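Local coordinates for yuaD protein (Bacillus subtilis, PDB 1ORU), which is of unknown function but carries a MOSC domain and may bind molybdenum and pyridoxal phosphate, at residues W5-A10 and E178-S183. Sequence-based numbering, arbitrary orientation.
Sequences WKRMTA and EIEVHS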
ATOM      1  N   TRP A   5      -1.095   2.650 -16.403  1.00 52.22           N
ATOM      2  CA  TRP A   5      -1.182   3.950 -15.751  1.00 46.43           C
ATOM      3  C   TRP A   5      -2.017   4.911 -16.590  1.00 45.12           C
ATOM      4  O   TRP A   5      -1.531   5.422 -17.594  1.00 45.71           O
ATOM      5  CB  TRP A   5       0.223   4.551 -15.578  1.00 43.65           C
ATOM      6  CG  TRP A   5       1.090   3.836 -14.595  1.00 37.53           C
ATOM      7  CD1 TRP A   5       2.255   3.159 -14.855  1.00 36.63           C
ATOM      8  CD2 TRP A   5       0.842   3.683 -13.199  1.00 33.39           C
ATOM      9  NE1 TRP A   5       2.741   2.591 -13.699  1.00 33.96           N
ATOM     10  CE2 TRP A   5       1.891   2.901 -12.668  1.00 33.48           C
ATOM     11  CE3 TRP A   5      -0.168   4.133 -12.342  1.00 30.56           C
ATOM     12  CZ2 TRP A   5       1.956   2.555 -11.317  1.00 29.53           C
ATOM     13  CZ3 TRP A   5      -0.103   3.789 -11.003  1.00 29.52           C
ATOM     14  CH2 TRP A   5       0.951   3.009 -10.503  1.00 28.43           C
ATOM     15  N   LYS A   6      -3.265   5.154 -16.200  1.00 44.08           N
ATOM     16  CA  LYS A   6      -4.083   6.104 -16.954  1.00 42.61           C
ATOM     17  C   LYS A   6      -4.059   7.421 -16.184  1.00 39.15           C
ATOM     18  O   LYS A   6      -4.363   7.458 -14.992  1.00 37.66           O
ATOM     19  CB  LYS A   6      -5.527   5.609 -17.111  1.00 45.91           C
ATOM     20  CG  LYS A   6      -6.314   5.486 -15.814  1.00 52.22           C
ATOM     21  CD  LYS A   6      -7.789   5.162 -16.070  1.00 56.54           C
ATOM     22  CE  LYS A   6      -8.531   4.860 -14.766  1.00 59.29           C
ATOM     23  NZ  LYS A   6      -9.985   4.583 -14.952  1.00 61.71           N
ATOM     24  N   ARG A   7      -3.683   8.498 -16.864  1.00 35.63           N
ATOM     25  CA  ARG A   7      -3.607   9.803 -16.221  1.00 32.66           C
ATOM     26  C   ARG A   7      -4.839  10.673 -16.402  1.00 31.52           C
ATOM     27  O   ARG A   7      -5.458  10.683 -17.463  1.00 29.17           O
ATOM     28  CB  ARG A   7      -2.384  10.569 -16.730  1.00 36.63           C
ATOM     29  CG  ARG A   7      -1.063  10.013 -16.243  1.00 39.99           C
ATOM     30  CD  ARG A   7       0.096  10.614 -17.011  1.00 44.06           C
ATOM     31  NE  ARG A   7      -0.023  10.326 -18.435  1.00 49.60           N
ATOM     32  CZ  ARG A   7       0.884  10.660 -19.346  1.00 52.42           C
ATOM     33  NH1 ARG A   7       1.988  11.301 -18.982  1.00 55.52           N
ATOM     34  NH2 ARG A   7       0.683  10.353 -20.621  1.00 54.43           N
HETATM   35  N   MSE A   8      -5.201  11.392 -15.342  0.50 29.01           N
HETATM   36  CA  MSE A   8      -6.356  12.284 -15.356  0.50 28.86           C
HETATM   37  C   MSE A   8      -6.096  13.476 -14.439  0.50 25.98           C
HETATM   38  O   MSE A   8      -5.346  13.366 -13.466  0.50 23.14           O
HETATM   39  CB  MSE A   8      -7.612  11.531 -14.905  0.50 34.02           C
HETATM   40  CG  MSE A   8      -7.496  10.875 -13.537  0.50 39.15           C
HETATM   41 SE   MSE A   8      -8.954   9.662 -13.149  0.37 46.84          SE
HETATM   42  CE  MSE A   8      -8.191   8.050 -13.883  0.54 46.23           C
ATOM     43  N   THR A   9      -6.708  14.613 -14.756  1.00 22.74           N
ATOM     44  CA  THR A   9      -6.533  15.821 -13.961  1.00 19.66           C
ATOM     45  C   THR A   9      -7.752  16.065 -13.079  1.00 17.99           C
ATOM     46  O   THR A   9      -8.890  15.896 -13.521  1.00 17.42           O
ATOM     47  CB  THR A   9      -6.319  17.044 -14.874  1.00 20.19           C
ATOM     48  OG1 THR A   9      -5.111  16.866 -15.624  1.00 21.34           O
ATOM     49  CG2 THR A   9      -6.212  18.319 -14.050  1.00 20.25           C
ATOM     50  N   ALA A  10      -7.502  16.435 -11.827  1.00 15.21           N
ATOM     51  CA  ALA A  10      -8.568  16.741 -10.881  1.00 14.19           C
ATOM     52  C   ALA A  10      -8.131  17.958 -10.073  1.00 14.30           C
ATOM     53  O   ALA A  10      -7.144  18.618 -10.416  1.00 12.27           O
ATOM     54  CB  ALA A  10      -8.844  15.556  -9.963  1.00 12.08           C
ATOM     55  N   GLU A 178      -4.328  22.037  -8.821  1.00 16.97           N
ATOM     56  CA  GLU A 178      -4.784  21.100  -9.834  1.00 16.76           C
ATOM     57  C   GLU A 178      -3.920  19.864  -9.571  1.00 16.86           C
ATOM     58  O   GLU A 178      -2.705  19.979  -9.387  1.00 17.47           O
ATOM     59  CB  GLU A 178      -4.512  21.657 -11.231  1.00 22.99           C
ATOM     60  CG  GLU A 178      -5.363  21.033 -12.321  1.00 29.58           C
ATOM     61  CD  GLU A 178      -5.118  21.658 -13.681  1.00 32.38           C
ATOM     62  OE1 GLU A 178      -4.007  21.481 -14.227  1.00 33.94           O
ATOM     63  OE2 GLU A 178      -6.032  22.331 -14.199  1.00 34.15           O
ATOM     64  N   ILE A 179      -4.531  18.688  -9.510  1.00 14.16           N
ATOM     65  CA  ILE A 179      -3.757  17.486  -9.251  1.00 12.77           C
ATOM     66  C   ILE A 179      -3.742  16.532 -10.436  1.00 15.52           C
ATOM     67  O   ILE A 179      -4.665  16.514 -11.261  1.00 14.69           O
ATOM     68  CB  ILE A 179      -4.276  16.736  -8.003  1.00 13.94           C
ATOM     69  CG1 ILE A 179      -5.778  16.457  -8.130  1.00 12.55           C
ATOM     70  CG2 ILE A 179      -3.976  17.558  -6.762  1.00 13.92           C
ATOM     71  CD1 ILE A 179      -6.336  15.594  -7.003  1.00 15.26           C
ATOM     72  N   GLU A 180      -2.675  15.748 -10.511  1.00 15.68           N
ATOM     73  CA  GLU A 180      -2.492  14.772 -11.573  1.00 17.36           C
ATOM     74  C   GLU A 180      -2.683  13.396 -10.955  1.00 15.83           C
ATOM     75  O   GLU A 180      -1.923  13.005 -10.072  1.00 14.72           O
ATOM     76  CB  GLU A 180      -1.075  14.885 -12.134  1.00 24.61           C
ATOM     77  CG  GLU A 180      -0.828  14.089 -13.396  1.00 36.76           C
ATOM     78  CD  GLU A 180      -1.414  14.757 -14.620  1.00 43.62           C
ATOM     79  OE1 GLU A 180      -1.213  14.232 -15.737  1.00 46.24           O
ATOM     80  OE2 GLU A 180      -2.071  15.811 -14.463  1.00 46.86           O
ATOM     81  N   VAL A 181      -3.702  12.668 -11.403  1.00 12.87           N
ATOM     82  CA  VAL A 181      -3.958  11.339 -10.863  1.00 14.06           C
ATOM     83  C   VAL A 181      -3.450  10.275 -11.824  1.00 14.75           C
ATOM     84  O   VAL A 181      -3.784  10.293 -13.010  1.00 15.72           O
ATOM     85  CB  VAL A 181      -5.470  11.118 -10.609  1.00 14.80           C
ATOM     86  CG1 VAL A 181      -5.714   9.716 -10.044  1.00 16.45           C
ATOM     87  CG2 VAL A 181      -5.992  12.183  -9.640  1.00 16.39           C
ATOM     88  N   HIS A 182      -2.608   9.380 -11.311  1.00 14.17           N
ATOM     89  CA  HIS A 182      -2.065   8.278 -12.097  1.00 15.97           C
ATOM     90  C   HIS A 182      -2.790   7.046 -11.570  1.00 18.52           C
ATOM     91  O   HIS A 182      -2.422   6.484 -10.530  1.00 16.15           O
ATOM     92  CB  HIS A 182      -0.556   8.171 -11.878  1.00 15.05           C
ATOM     93  CG  HIS A 182       0.198   9.390 -12.311  1.00 15.44           C
ATOM     94  ND1 HIS A 182       0.772   9.508 -13.559  1.00 16.54           N
ATOM     95  CD2 HIS A 182       0.421  10.567 -11.682  1.00 14.83           C
ATOM     96  CE1 HIS A 182       1.316  10.707 -13.679  1.00 16.73           C
ATOM     97  NE2 HIS A 182       1.114  11.370 -12.553  1.00 17.00           N
ATOM     98  N   SER A 183      -3.847   6.657 -12.279  1.00 21.10           N
ATOM     99  CA  SER A 183      -4.678   5.526 -11.883  1.00 26.25           C
ATOM    100  C   SER A 183      -4.085   4.182 -12.292  1.00 28.29           C
ATOM    101  O   SER A 183      -3.895   3.906 -13.478  1.00 30.14           O
ATOM    102  CB  SER A 183      -6.080   5.697 -12.477  1.00 26.99           C
ATOM    103  OG  SER A 183      -7.004   4.802 -11.889  1.00 29.75           O
TER
HETATM  104  O   HOH W   1      -3.665  14.306 -16.778  1.00 34.55           O
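The indole of Trp5 meets the neighbouring strand by its six-membered edge: the carbonyl oxygen of His182 lies near the ring plane, 3.6 Å from Trp5 CZ3. The imidazole of His182 and the Arg7 chain project alongside one another from the sheet, with Arg7 CG 3.3 Å from His182 ND1 and the guanidinium turned 41° from the ring. Met56 of the second subunit packs on both Trp5 and His182, so this end of the strand pair belongs to the dimer contact, while Tyr184 meets the indole at a slant. The face of Arg7 and His182 also carries Thr9 and Glu180. A water donates to Glu180 OE1 (2.7 Å) and also bonds Thr9 OG1. On the other face Met8, a selenomethionine, lays CG 3.6 Å from Val181 CB, and Ala10 CB rests against Ile179 CG1. Lys6 CG sits between its backbone N and carbonyl carbon (chi1 65°) and the chain beyond is extended, bringing CE 3.3 Å from Ser183 OG. Six backbone hydrogen bonds, two at each of the pairs Lys6–Ser183, Met8–Val181 and Ala10–Ile179, join the antiparallel strands; Val181 N to Met8 O is 2.7 Å and nearly straight at 169°. Strand 114-116 takes the far side of 178-183 through backbone hydrogen bonds of Ile116 with Glu180 and Arg114 with His182, making 178-184 an interior strand of the mixed sheet. The contact thus ties the N-terminal strand to the C-terminal one: one face is apolar toward Ala10 and turns polar at Lys6 and Ser183, and on the other the charge of Glu180 is probably eased by its water and perhaps by nearby Arg7.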